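Local coordinates for tail spike protein gp49 (Pseudomonas phage LKA1, PDB 4RU4) that acts as a lyase on the O-specific polysaccharide of Pseudomonas, forming the trimeric phage tailspike that degrades surface polymers during entry into the host cell, at residues L423-S428 / N453-G458; G467-L472 / S494-A499; L484-L489 / R511-G516; Y538-A543 / W595-Y600. All coordinates share one frame; numbering follows the deposited sequence.

Followed from the N terminus, interaction 1 comes first: 453-458 pairs with 423-428 across 24 intervening residues, joining successive rungs of the pectin lyase-like beta-helix. Interactions 2 and 3 then cross, because 467-472 and 484-489 both pass before 494-499 and 511-516 answer them in the same order. Their leucines meet between the two, Leu470 CD1 lying 3.5 Å from Leu484 CD1. Interaction 3 carries the helix into strand 510-522, which runs on into the probably Ig-like C-terminal region. Interaction 4 closes last and over the longest loop, 51 residues. No contact nests inside another. Interaction 4 also reaches back to interaction 2, with Ile539 N 2.9 Å from Ile496 O.

Interaction 1 (L423-S428 / N453-G458); sequences LIQGGS and NIQYSG
Ile424 and Gln455 lose more surface here than any other residue of the pair, and they are joined directly: Ile424 N donates to Gln455 O at 2.8 Å. Ile424 O accepts from Ser457 N at 2.9 Å, so its two backbone bonds reach the residues flanking Tyr456, the signature of parallel pairing; the strand directions differ by 10°. The side chain of Ile424 lies over the Tyr456 ring, with CG2 4.2 Å from the centroid and almost on the ring normal, a CH-pi contact, while CD1 comes 3.8 Å from Tyr456 CD2. On the other face, Gln455 stands extended with CG anti to the backbone N (chi1 179°). Its CB touches Leu423 CD2 at 3.6 Å, and its OE1 accepts a bond of 2.8 Å from Gln425 NE2. OE1 lies close to the amide plane of Gln425, the two amide planes being 72° apart. Gln455 NE2 turns to bond Gly458 O of the second subunit, and Gln425 OE1 bonds Gly427 N of that subunit. Within the beta-helix, strand 380-385 flanks 423-425, strand 484-487 is the next sheet neighbour of 453-457, and Leu440 and Leu441 pack against Tyr456 and Ile424.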
loop_
_atom_site.group_PDB
_atom_site.type_symbol
_atom_site.label_atom_id
_atom_site.label_comp_id
_atom_site.label_asym_id
_atom_site.label_seq_id
_atom_site.Cartn_x
_atom_site.Cartn_y
_atom_site.Cartn_z
ATOM N N LEU B 423 -4.277 -17.303 0.962
ATOM C CA LEU B 423 -3.005 -16.850 0.384
ATOM C C LEU B 423 -2.212 -16.049 1.381
ATOM O O LEU B 423 -2.721 -15.047 1.899
ATOM C CB LEU B 423 -3.258 -15.931 -0.827
ATOM C CG LEU B 423 -4.294 -16.433 -1.840
ATOM C CD1 LEU B 423 -4.528 -15.428 -2.956
ATOM C CD2 LEU B 423 -3.923 -17.811 -2.402
ATOM N N ILE B 424 -0.956 -16.433 1.596
ATOM C CA ILE B 424 -0.064 -15.655 2.441
ATOM C C ILE B 424 1.101 -15.310 1.546
ATOM O O ILE B 424 1.827 -16.201 1.077
ATOM C CB ILE B 424 0.424 -16.424 3.691
ATOM C CG1 ILE B 424 -0.718 -16.685 4.677
ATOM C CG2 ILE B 424 1.522 -15.627 4.413
ATOM C CD1 ILE B 424 -1.599 -17.868 4.289
ATOM N N GLN B 425 1.251 -14.024 1.251
ATOM C CA GLN B 425 2.243 -13.598 0.270
ATOM C C GLN B 425 3.206 -12.577 0.855
ATOM O O GLN B 425 2.842 -11.433 1.154
ATOM C CB GLN B 425 1.598 -13.032 -0.995
ATOM C CG GLN B 425 0.629 -13.995 -1.716
ATOM C CD GLN B 425 0.125 -13.401 -3.033
ATOM O OE1 GLN B 425 0.362 -12.228 -3.307
ATOM N NE2 GLN B 425 -0.566 -14.200 -3.840
ATOM N N GLY B 426 4.452 -12.993 0.981
ATOM C CA GLY B 426 5.501 -12.084 1.390
ATOM C C GLY B 426 5.325 -11.623 2.828
ATOM O O GLY B 426 4.693 -12.299 3.660
ATOM N N GLY B 427 5.908 -10.469 3.124
ATOM C CA GLY B 427 5.877 -9.933 4.468
ATOM C C GLY B 427 6.710 -10.748 5.444
ATOM O O GLY B 427 7.646 -11.464 5.062
ATOM N N SER B 428 6.383 -10.627 6.728
ATOM C CA SER B 428 7.183 -11.271 7.763
ATOM C C SER B 428 6.302 -11.742 8.931
ATOM O O SER B 428 5.192 -11.247 9.134
ATOM C CB SER B 428 8.263 -10.312 8.280
ATOM O OG SER B 428 7.681 -9.161 8.901
ATOM N N ASN B 453 -7.622 -24.471 -0.962
ATOM C CA ASN B 453 -6.282 -24.298 -1.511
ATOM C C ASN B 453 -5.434 -23.359 -0.651
ATOM O O ASN B 453 -5.939 -22.356 -0.139
ATOM C CB ASN B 453 -6.411 -23.707 -2.920
ATOM C CG ASN B 453 -7.306 -24.550 -3.812
ATOM O OD1 ASN B 453 -7.125 -25.768 -3.901
ATOM N ND2 ASN B 453 -8.304 -23.922 -4.435
ATOM N N ILE B 454 -4.148 -23.679 -0.512
ATOM C CA ILE B 454 -3.243 -22.907 0.336
ATOM C C ILE B 454 -2.059 -22.484 -0.493
ATOM O O ILE B 454 -1.403 -23.328 -1.132
ATOM C CB ILE B 454 -2.655 -23.753 1.510
ATOM C CG1 ILE B 454 -3.739 -24.491 2.299
ATOM C CG2 ILE B 454 -1.803 -22.877 2.434
ATOM C CD1 ILE B 454 -4.747 -23.627 2.905
ATOM N N GLN B 455 -1.756 -21.185 -0.461
ATOM C CA GLN B 455 -0.517 -20.686 -1.026
ATOM C C GLN B 455 0.219 -19.991 0.124
ATOM O O GLN B 455 -0.209 -18.934 0.575
ATOM C CB GLN B 455 -0.804 -19.655 -2.150
ATOM C CG GLN B 455 0.451 -19.053 -2.807
ATOM C CD GLN B 455 0.182 -17.743 -3.531
ATOM O OE1 GLN B 455 -0.595 -16.903 -3.056
ATOM N NE2 GLN B 455 0.807 -17.568 -4.699
ATOM N N TYR B 456 1.323 -20.574 0.592
ATOM C CA TYR B 456 2.085 -19.932 1.655
ATOM C C TYR B 456 3.463 -19.621 1.046
ATOM O O TYR B 456 4.286 -20.521 0.853
ATOM C CB TYR B 456 2.131 -20.873 2.863
ATOM C CG TYR B 456 2.412 -20.174 4.187
ATOM C CD1 TYR B 456 3.669 -19.621 4.455
ATOM C CD2 TYR B 456 1.426 -20.077 5.169
ATOM C CE1 TYR B 456 3.934 -18.974 5.661
ATOM C CE2 TYR B 456 1.676 -19.429 6.365
ATOM C CZ TYR B 456 2.931 -18.885 6.609
ATOM O OH TYR B 456 3.177 -18.242 7.804
ATOM N N SER B 457 3.713 -18.352 0.734
ATOM C CA SER B 457 4.703 -17.997 -0.288
ATOM C C SER B 457 5.490 -16.710 0.001
ATOM O O SER B 457 4.907 -15.628 0.048
ATOM C CB SER B 457 3.916 -17.808 -1.604
ATOM O OG SER B 457 4.717 -17.375 -2.683
ATOM N N GLY B 458 6.807 -16.805 0.177
ATOM C CA GLY B 458 7.650 -15.605 0.241
ATOM C C GLY B 458 7.857 -14.954 1.605
ATOM O O GLY B 458 8.607 -13.979 1.733
#

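Interaction 2 (G467-L472 / S494-A499); sequences GKVLQL and SGITLA
Gly467, Lys468, Val469 and Leu470 run beside Ile496, Thr497, Leu498 and Ala499 in parallel register, their end-to-end directions 23° apart. Three backbone bonds fix this alignment. Gly467 O takes Thr497 N at 2.9 Å, and Thr497 O takes Val469 N at 3.0 Å. The third, from Leu470 N to Leu498 O at 3.0 Å, approaches 34° out of the carbonyl plane. The chain turns a corner at Val469 and at Leu498, two residues that are opposite each other in the register. Corners stacked in this way join the faces of a parallel beta-helix.

The side chains follow the bend. Val469 holds CG1 opposite its backbone N (chi1 -179°), which leaves CG2 on the N side to meet Ile496 CD1 at 4.0 Å, the two side chains crossing at a slant. Past the corner, Leu470 CB and Ala499 CB meet at 4.0 Å on the inward side, where Leu470 also packs on Leu484 and Val486. On the opposite side, Lys468 and Thr497 lie alongside each other and point the same way. Lys468 continues as an extended chain to NZ, which donates at 2.6 Å to a lone pair of Gln471 OE1 and also bonds Ser500 OG. A water lies 2.8 Å from Thr497 OG1, and Gly495 O is another of its partners.

Chemically, the contact divides into two: aliphatic groups fill the inner side of the corner, whereas amide, hydroxyl, ammonium and water gather on the side of Lys468 and Thr497.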
loop_
_atom_site.group_PDB
_atom_site.type_symbol
_atom_site.label_atom_id
_atom_site.label_comp_id
_atom_site.label_asym_id
_atom_site.label_seq_id
_atom_site.Cartn_x
_atom_site.Cartn_y
_atom_site.Cartn_z
ATOM N N GLY B 467 7.016 -26.272 15.224
ATOM C CA GLY B 467 6.706 -27.622 14.805
ATOM C C GLY B 467 6.512 -27.739 13.300
ATOM O O GLY B 467 7.191 -28.532 12.631
ATOM N N LYS B 468 5.593 -26.945 12.751
ATOM C CA LYS B 468 5.160 -27.158 11.357
ATOM C C LYS B 468 4.811 -25.844 10.700
ATOM O O LYS B 468 4.450 -24.894 11.398
ATOM C CB LYS B 468 3.889 -28.025 11.294
ATOM C CG LYS B 468 3.808 -29.122 12.341
ATOM C CD LYS B 468 2.630 -30.058 12.087
ATOM C CE LYS B 468 2.537 -31.132 13.187
ATOM N NZ LYS B 468 1.336 -32.004 13.034
ATOM N N VAL B 469 4.873 -25.810 9.363
ATOM C CA VAL B 469 4.354 -24.661 8.622
ATOM C C VAL B 469 2.840 -24.828 8.538
ATOM O O VAL B 469 2.107 -24.013 9.089
ATOM C CB VAL B 469 4.996 -24.508 7.212
ATOM C CG1 VAL B 469 4.442 -23.274 6.471
ATOM C CG2 VAL B 469 6.523 -24.421 7.324
ATOM N N LEU B 470 2.375 -25.905 7.891
ATOM C CA LEU B 470 0.938 -26.138 7.739
ATOM C C LEU B 470 0.473 -27.350 8.526
ATOM O O LEU B 470 1.181 -28.372 8.606
ATOM C CB LEU B 470 0.566 -26.358 6.270
ATOM C CG LEU B 470 1.055 -25.311 5.271
ATOM C CD1 LEU B 470 0.552 -25.677 3.886
ATOM C CD2 LEU B 470 0.609 -23.886 5.682
ATOM N N GLN B 471 -0.739 -27.236 9.066
ATOM C CA GLN B 471 -1.419 -28.322 9.751
ATOM C C GLN B 471 -2.815 -28.369 9.119
ATOM O O GLN B 471 -3.628 -27.464 9.329
ATOM C CB GLN B 471 -1.502 -28.019 11.243
ATOM C CG GLN B 471 -2.423 -28.941 12.012
ATOM C CD GLN B 471 -1.762 -30.259 12.328
ATOM O OE1 GLN B 471 -0.558 -30.318 12.588
ATOM N NE2 GLN B 471 -2.539 -31.332 12.281
ATOM N N LEU B 472 -3.062 -29.384 8.292
ATOM C CA LEU B 472 -4.293 -29.459 7.488
ATOM C C LEU B 472 -5.091 -30.701 7.879
ATOM O O LEU B 472 -4.686 -31.828 7.575
ATOM C CB LEU B 472 -3.963 -29.478 5.981
ATOM C CG LEU B 472 -3.037 -28.323 5.527
ATOM C CD1 LEU B 472 -2.586 -28.480 4.081
ATOM C CD2 LEU B 472 -3.693 -26.937 5.735
ATOM N N SER B 494 15.782 -25.969 11.413
ATOM C CA SER B 494 15.862 -27.382 11.053
ATOM C C SER B 494 14.921 -28.237 11.916
ATOM O O SER B 494 14.643 -27.922 13.081
ATOM C CB SER B 494 17.310 -27.893 11.136
ATOM O OG SER B 494 17.772 -27.909 12.474
ATOM N N GLY B 495 14.405 -29.305 11.327
ATOM C CA GLY B 495 13.564 -30.238 12.062
ATOM C C GLY B 495 12.071 -30.025 11.911
ATOM O O GLY B 495 11.287 -30.894 12.306
ATOM N N ILE B 496 11.658 -28.901 11.332
ATOM C CA ILE B 496 10.210 -28.657 11.170
ATOM C C ILE B 496 9.546 -29.593 10.143
ATOM O O ILE B 496 10.215 -30.224 9.332
ATOM C CB ILE B 496 9.882 -27.138 10.917
ATOM C CG1 ILE B 496 10.355 -26.616 9.544
ATOM C CG2 ILE B 496 10.503 -26.283 12.051
ATOM C CD1 ILE B 496 9.499 -26.990 8.293
ATOM N N THR B 497 8.230 -29.692 10.217
ATOM C CA THR B 497 7.435 -30.427 9.241
ATOM C C THR B 497 6.782 -29.405 8.309
ATOM O O THR B 497 6.142 -28.471 8.766
ATOM C CB THR B 497 6.351 -31.237 9.960
ATOM O OG1 THR B 497 6.991 -32.233 10.788
ATOM C CG2 THR B 497 5.401 -31.899 8.955
ATOM N N LEU B 498 6.922 -29.582 7.006
ATOM C CA LEU B 498 6.370 -28.604 6.075
ATOM C C LEU B 498 4.848 -28.594 6.095
ATOM O O LEU B 498 4.220 -27.534 6.138
ATOM C CB LEU B 498 6.875 -28.882 4.646
ATOM C CG LEU B 498 8.356 -28.614 4.445
ATOM C CD1 LEU B 498 8.849 -29.347 3.217
ATOM C CD2 LEU B 498 8.556 -27.101 4.327
ATOM N N ALA B 499 4.241 -29.768 6.031
ATOM C CA ALA B 499 2.802 -29.816 6.016
ATOM C C ALA B 499 2.277 -31.146 6.521
ATOM O O ALA B 499 2.512 -32.183 5.913
ATOM C CB ALA B 499 2.284 -29.536 4.589
HETATM O O HOH W 1 8.579 -31.470 12.948
#

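Interaction 3 (L484-L489 / R511-G516); sequences LIVENL and RMPVLG
Arg511 lies alongside Ile485 and then turns its tip to Glu487, touching the other segment through CB, CD and the guanidinium. CB meets Ile485 CG1 at 3.9 Å. With CG anti to the backbone N (chi1 -175°) and the chain still extended at chi2, CD arrives 3.6 Å from Glu487 OE1. A bend at chi3 (-49°) then swings NE and the guanidinium over Ile485. One face of that group is covered by Ile485 CD1, which sits 3.7 Å from Arg511 CZ and is displaced toward the rim. NH1 forms the salt bridge, 2.8 Å to Glu487 OE1; the oxygen is near the guanidinium plane, but the nitrogen comes from above the carboxylate plane, 35° out of it. NH2 ends the chain, with a salt bridge to the C-terminal carboxylate of Val602 and a hydrogen bond to Leu489 O of the second subunit.

The backbone supplies two parallel bonds, from Arg511 N to Leu484 O and from Val486 N to Arg511 O, each 3.0 Å. The next backbone donor toward Val486 O would be Pro513, which has no N-H; its CD rests 3.4 Å from Val486 O, and regular pairing stops. On the opposite side of the strand from Arg511, Met512 CE packs on Val486 CG2.

Glu487 is buried, and its OE2 is held by Ser457 OG and a water, so both carboxylate oxygens have partners. The Arg511 contact would probably stabilise its anionic form. Because NH2 also grips another chain, this charge cluster ties the end of the beta-helix to the trimer interface.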
loop_
_atom_site.group_PDB
_atom_site.type_symbol
_atom_site.label_atom_id
_atom_site.label_comp_id
_atom_site.label_asym_id
_atom_site.label_seq_id
_atom_site.Cartn_x
_atom_site.Cartn_y
_atom_site.Cartn_z
ATOM N N LEU B 484 -1.670 -27.005 -3.162
ATOM C CA LEU B 484 -1.176 -26.890 -1.807
ATOM C C LEU B 484 0.308 -26.521 -1.944
ATOM O O LEU B 484 1.136 -27.347 -2.313
ATOM C CB LEU B 484 -1.393 -28.234 -1.111
ATOM C CG LEU B 484 -0.834 -28.541 0.261
ATOM C CD1 LEU B 484 -0.892 -27.296 1.096
ATOM C CD2 LEU B 484 -1.726 -29.657 0.867
ATOM N N ILE B 485 0.632 -25.264 -1.665
ATOM C CA ILE B 485 1.939 -24.712 -2.046
ATOM C C ILE B 485 2.615 -24.082 -0.835
ATOM O O ILE B 485 2.008 -23.262 -0.138
ATOM C CB ILE B 485 1.761 -23.652 -3.168
ATOM C CG1 ILE B 485 1.367 -24.355 -4.462
ATOM C CG2 ILE B 485 3.053 -22.818 -3.367
ATOM C CD1 ILE B 485 0.822 -23.406 -5.561
ATOM N N VAL B 486 3.840 -24.519 -0.560
ATOM C CA VAL B 486 4.741 -23.872 0.402
ATOM C C VAL B 486 6.038 -23.525 -0.332
ATOM O O VAL B 486 6.663 -24.398 -0.888
ATOM C CB VAL B 486 5.061 -24.818 1.600
ATOM C CG1 VAL B 486 6.072 -24.174 2.548
ATOM C CG2 VAL B 486 3.792 -25.147 2.356
ATOM N N GLU B 487 6.455 -22.254 -0.328
ATOM C CA GLU B 487 7.562 -21.843 -1.171
ATOM C C GLU B 487 8.211 -20.554 -0.687
ATOM O O GLU B 487 7.547 -19.683 -0.116
ATOM C CB GLU B 487 7.090 -21.620 -2.623
ATOM C CG GLU B 487 6.000 -20.516 -2.743
ATOM C CD GLU B 487 5.466 -20.328 -4.162
ATOM O OE1 GLU B 487 5.790 -21.166 -5.046
ATOM O OE2 GLU B 487 4.727 -19.330 -4.399
ATOM N N ASN B 488 9.508 -20.450 -0.953
ATOM C CA ASN B 488 10.253 -19.204 -0.784
ATOM C C ASN B 488 10.123 -18.646 0.626
ATOM O O ASN B 488 9.940 -17.456 0.805
ATOM C CB ASN B 488 9.828 -18.159 -1.825
ATOM C CG ASN B 488 9.910 -18.697 -3.255
ATOM O OD1 ASN B 488 10.852 -19.383 -3.604
ATOM N ND2 ASN B 488 8.907 -18.402 -4.063
ATOM N N LEU B 489 10.226 -19.513 1.630
ATOM C CA LEU B 489 10.155 -19.050 3.024
ATOM C C LEU B 489 11.554 -18.857 3.569
ATOM O O LEU B 489 12.456 -19.649 3.278
ATOM C CB LEU B 489 9.402 -20.050 3.888
ATOM C CG LEU B 489 7.977 -20.332 3.439
ATOM C CD1 LEU B 489 7.299 -21.330 4.411
ATOM C CD2 LEU B 489 7.200 -19.016 3.308
ATOM N N ARG B 511 3.318 -28.337 -4.093
ATOM C CA ARG B 511 4.653 -27.802 -4.331
ATOM C C ARG B 511 5.329 -27.577 -2.973
ATOM O O ARG B 511 4.757 -26.910 -2.108
ATOM C CB ARG B 511 4.577 -26.490 -5.139
ATOM C CG ARG B 511 5.919 -25.932 -5.541
ATOM C CD ARG B 511 5.789 -24.563 -6.212
ATOM N NE ARG B 511 4.801 -24.563 -7.255
ATOM C CZ ARG B 511 3.997 -23.541 -7.551
ATOM N NH1 ARG B 511 4.072 -22.358 -6.933
ATOM N NH2 ARG B 511 3.132 -23.708 -8.523
ATOM N N MET B 512 6.504 -28.188 -2.762
ATOM C CA MET B 512 7.230 -28.108 -1.485
ATOM C C MET B 512 8.685 -27.753 -1.779
ATOM O O MET B 512 9.207 -28.112 -2.847
ATOM C CB MET B 512 7.156 -29.436 -0.700
ATOM C CG MET B 512 5.735 -29.831 -0.284
ATOM S SD MET B 512 5.163 -28.813 1.085
ATOM C CE MET B 512 3.424 -28.629 0.693
ATOM N N PRO B 513 9.335 -27.031 -0.856
ATOM C CA PRO B 513 10.646 -26.420 -1.134
ATOM C C PRO B 513 11.724 -27.464 -1.403
ATOM O O PRO B 513 11.602 -28.606 -0.946
ATOM C CB PRO B 513 10.982 -25.678 0.171
ATOM C CG PRO B 513 9.658 -25.512 0.903
ATOM C CD PRO B 513 8.822 -26.689 0.488
ATOM N N VAL B 514 12.777 -27.045 -2.098
ATOM C CA VAL B 514 13.914 -27.900 -2.430
ATOM C C VAL B 514 14.951 -27.887 -1.303
ATOM O O VAL B 514 15.270 -26.833 -0.753
ATOM C CB VAL B 514 14.591 -27.421 -3.749
ATOM C CG1 VAL B 514 15.739 -28.348 -4.160
ATOM C CG2 VAL B 514 13.541 -27.329 -4.853
ATOM N N LEU B 515 15.474 -29.061 -0.975
ATOM C CA LEU B 515 16.590 -29.174 -0.053
ATOM C C LEU B 515 17.636 -29.988 -0.793
ATOM O O LEU B 515 17.285 -30.776 -1.660
ATOM C CB LEU B 515 16.173 -29.910 1.218
ATOM C CG LEU B 515 15.214 -29.108 2.099
ATOM C CD1 LEU B 515 14.677 -29.974 3.246
ATOM C CD2 LEU B 515 15.942 -27.861 2.625
ATOM N N GLY B 516 18.908 -29.807 -0.453
ATOM C CA GLY B 516 19.965 -30.520 -1.160
ATOM C C GLY B 516 21.348 -30.243 -0.615
ATOM O O GLY B 516 21.514 -29.404 0.262
HETATM O O HOH W 2 2.487 -19.685 -5.904
#

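Interaction 4 (Y538-A543 / W595-Y600); sequences YIYPKA and WQAGIY
Ile599 CD1 is the point on which the loop 538-543 closes over strand 595-600. The methyl lies 3.9 Å from Pro541 CD, 4.0 Å from Tyr540 CD1 and 4.0 Å from Lys542 CG, so three consecutive residues contact it. Its reach comes from an extended side chain, chi2 172°, which slides past Tyr540 and Pro541 in the opposite direction. Back along the strand, the Tyr540 ring brings CE1 4.1 Å from Gly598 CA and CE2 4.2 Å from Ala597 CB. Tyr540 OH also approaches Ala597 O to 3.0 Å, a close polar pair that does not count as a hydrogen bond.

What positions the ring lies in the next shell. The hydroxyl's bond goes to Pro513 O, which anchors the phenol on strand 510-522, and the Phe536 ring meets Tyr540 with the planes about 80° apart. Leu498 and Leu515 also touch Tyr540. Lys542 extends beyond CG, and its NZ forms a salt bridge with Glu601, next to the strand's end. Within the strand, Tyr600 turns its ring back so that Gly598 C lies 3.6 Å above the ring plane.

Outward again, Ile539 is bonded through its backbone to Ile496 and Leu498, continuing the side of the beta-helix where strand 497-501 runs. Strand 590-600 pairs antiparallel with 510-522 and with 545-551, and backbone bonds from Tyr600 reach the second subunit. The loop therefore fills the junction between the last rungs of the beta-helix and the antiparallel strands of the C-terminal region, which matches a tailspike Ig-like family.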
loop_
_atom_site.group_PDB
_atom_site.type_symbol
_atom_site.label_atom_id
_atom_site.label_comp_id
_atom_site.label_asym_id
_atom_site.label_seq_id
_atom_site.Cartn_x
_atom_site.Cartn_y
_atom_site.Cartn_z
ATOM N N TYR B 538 13.924 -30.320 6.521
ATOM C CA TYR B 538 12.478 -30.292 6.736
ATOM C C TYR B 538 11.869 -31.658 6.407
ATOM O O TYR B 538 12.318 -32.345 5.498
ATOM C CB TYR B 538 11.805 -29.227 5.844
ATOM C CG TYR B 538 12.523 -27.892 5.882
ATOM C CD1 TYR B 538 12.986 -27.369 7.090
ATOM C CD2 TYR B 538 12.764 -27.173 4.723
ATOM C CE1 TYR B 538 13.676 -26.158 7.132
ATOM C CE2 TYR B 538 13.456 -25.941 4.754
ATOM C CZ TYR B 538 13.906 -25.457 5.962
ATOM O OH TYR B 538 14.586 -24.266 6.015
ATOM N N ILE B 539 10.811 -32.023 7.121
ATOM C CA ILE B 539 10.090 -33.241 6.810
ATOM C C ILE B 539 8.983 -32.950 5.780
ATOM O O ILE B 539 8.146 -32.070 5.987
ATOM C CB ILE B 539 9.470 -33.839 8.091
ATOM C CG1 ILE B 539 10.575 -34.178 9.101
ATOM C CG2 ILE B 539 8.623 -35.067 7.749
ATOM C CD1 ILE B 539 10.088 -34.277 10.517
ATOM N N TYR B 540 8.981 -33.699 4.679
ATOM C CA TYR B 540 7.989 -33.543 3.612
ATOM C C TYR B 540 6.677 -34.280 3.937
ATOM O O TYR B 540 6.661 -35.171 4.788
ATOM C CB TYR B 540 8.567 -34.052 2.273
ATOM C CG TYR B 540 9.691 -33.198 1.733
ATOM C CD1 TYR B 540 9.416 -32.069 0.952
ATOM C CD2 TYR B 540 11.033 -33.516 2.007
ATOM C CE1 TYR B 540 10.436 -31.271 0.462
ATOM C CE2 TYR B 540 12.079 -32.716 1.530
ATOM C CZ TYR B 540 11.768 -31.597 0.732
ATOM O OH TYR B 540 12.785 -30.800 0.241
ATOM N N PRO B 541 5.562 -33.900 3.272
ATOM C CA PRO B 541 4.302 -34.619 3.521
ATOM C C PRO B 541 4.317 -36.055 3.018
ATOM O O PRO B 541 3.525 -36.859 3.494
ATOM C CB PRO B 541 3.244 -33.809 2.747
ATOM C CG PRO B 541 3.906 -32.498 2.383
ATOM C CD PRO B 541 5.397 -32.760 2.353
ATOM N N LYS B 542 5.200 -36.372 2.073
ATOM C CA LYS B 542 5.335 -37.732 1.543
ATOM C C LYS B 542 6.739 -37.808 0.945
ATOM O O LYS B 542 7.430 -36.797 0.922
ATOM C CB LYS B 542 4.282 -37.995 0.457
ATOM C CG LYS B 542 4.329 -36.987 -0.709
ATOM C CD LYS B 542 3.072 -37.119 -1.583
ATOM C CE LYS B 542 3.202 -36.300 -2.850
ATOM N NZ LYS B 542 2.038 -36.552 -3.768
ATOM N N ALA B 543 7.171 -38.981 0.480
ATOM C CA ALA B 543 8.515 -39.096 -0.105
ATOM C C ALA B 543 8.670 -38.090 -1.236
ATOM O O ALA B 543 7.834 -37.997 -2.125
ATOM C CB ALA B 543 8.770 -40.479 -0.609
ATOM N N TRP B 595 22.929 -34.324 -3.970
ATOM C CA TRP B 595 21.554 -34.817 -3.835
ATOM C C TRP B 595 20.629 -33.640 -3.680
ATOM O O TRP B 595 21.041 -32.554 -3.220
ATOM C CB TRP B 595 21.432 -35.746 -2.605
ATOM C CG TRP B 595 21.550 -34.970 -1.304
ATOM C CD1 TRP B 595 22.706 -34.679 -0.642
ATOM C CD2 TRP B 595 20.488 -34.371 -0.544
ATOM N NE1 TRP B 595 22.439 -33.936 0.490
ATOM C CE2 TRP B 595 21.085 -33.726 0.572
ATOM C CE3 TRP B 595 19.095 -34.298 -0.707
ATOM C CZ2 TRP B 595 20.339 -33.038 1.539
ATOM C CZ3 TRP B 595 18.345 -33.610 0.247
ATOM C CH2 TRP B 595 18.979 -32.982 1.364
ATOM N N GLN B 596 19.374 -33.831 -4.073
ATOM C CA GLN B 596 18.365 -32.826 -3.780
ATOM C C GLN B 596 16.972 -33.442 -3.785
ATOM O O GLN B 596 16.755 -34.521 -4.336
ATOM C CB GLN B 596 18.455 -31.648 -4.751
ATOM C CG GLN B 596 18.057 -31.971 -6.201
ATOM C CD GLN B 596 18.540 -30.887 -7.120
ATOM O OE1 GLN B 596 19.740 -30.733 -7.326
ATOM N NE2 GLN B 596 17.619 -30.069 -7.607
ATOM N N ALA B 597 16.036 -32.751 -3.150
ATOM C CA ALA B 597 14.713 -33.309 -2.892
ATOM C C ALA B 597 13.708 -32.163 -2.974
ATOM O O ALA B 597 14.008 -31.040 -2.537
ATOM C CB ALA B 597 14.675 -33.955 -1.466
ATOM N N GLY B 598 12.514 -32.433 -3.500
ATOM C CA GLY B 598 11.472 -31.424 -3.525
ATOM C C GLY B 598 10.185 -32.055 -4.023
ATOM O O GLY B 598 10.189 -33.238 -4.374
ATOM N N ILE B 599 9.079 -31.303 -3.999
ATOM C CA ILE B 599 7.850 -31.819 -4.566
ATOM C C ILE B 599 7.330 -30.799 -5.581
ATOM O O ILE B 599 7.254 -29.612 -5.283
ATOM C CB ILE B 599 6.815 -32.215 -3.485
ATOM C CG1 ILE B 599 7.395 -33.298 -2.534
ATOM C CG2 ILE B 599 5.548 -32.759 -4.152
ATOM C CD1 ILE B 599 6.492 -33.633 -1.263
ATOM N N TYR B 600 6.969 -31.260 -6.780
ATOM C CA TYR B 600 6.775 -30.342 -7.893
ATOM C C TYR B 600 5.577 -30.773 -8.720
ATOM O O TYR B 600 5.732 -31.088 -9.890
ATOM C CB TYR B 600 8.012 -30.339 -8.813
ATOM C CG TYR B 600 9.367 -30.395 -8.110
ATOM C CD1 TYR B 600 9.934 -29.265 -7.542
ATOM C CD2 TYR B 600 10.099 -31.580 -8.074
ATOM C CE1 TYR B 600 11.187 -29.322 -6.928
ATOM C CE2 TYR B 600 11.336 -31.652 -7.459
ATOM C CZ TYR B 600 11.884 -30.528 -6.894
ATOM O OH TYR B 600 13.135 -30.628 -6.291
#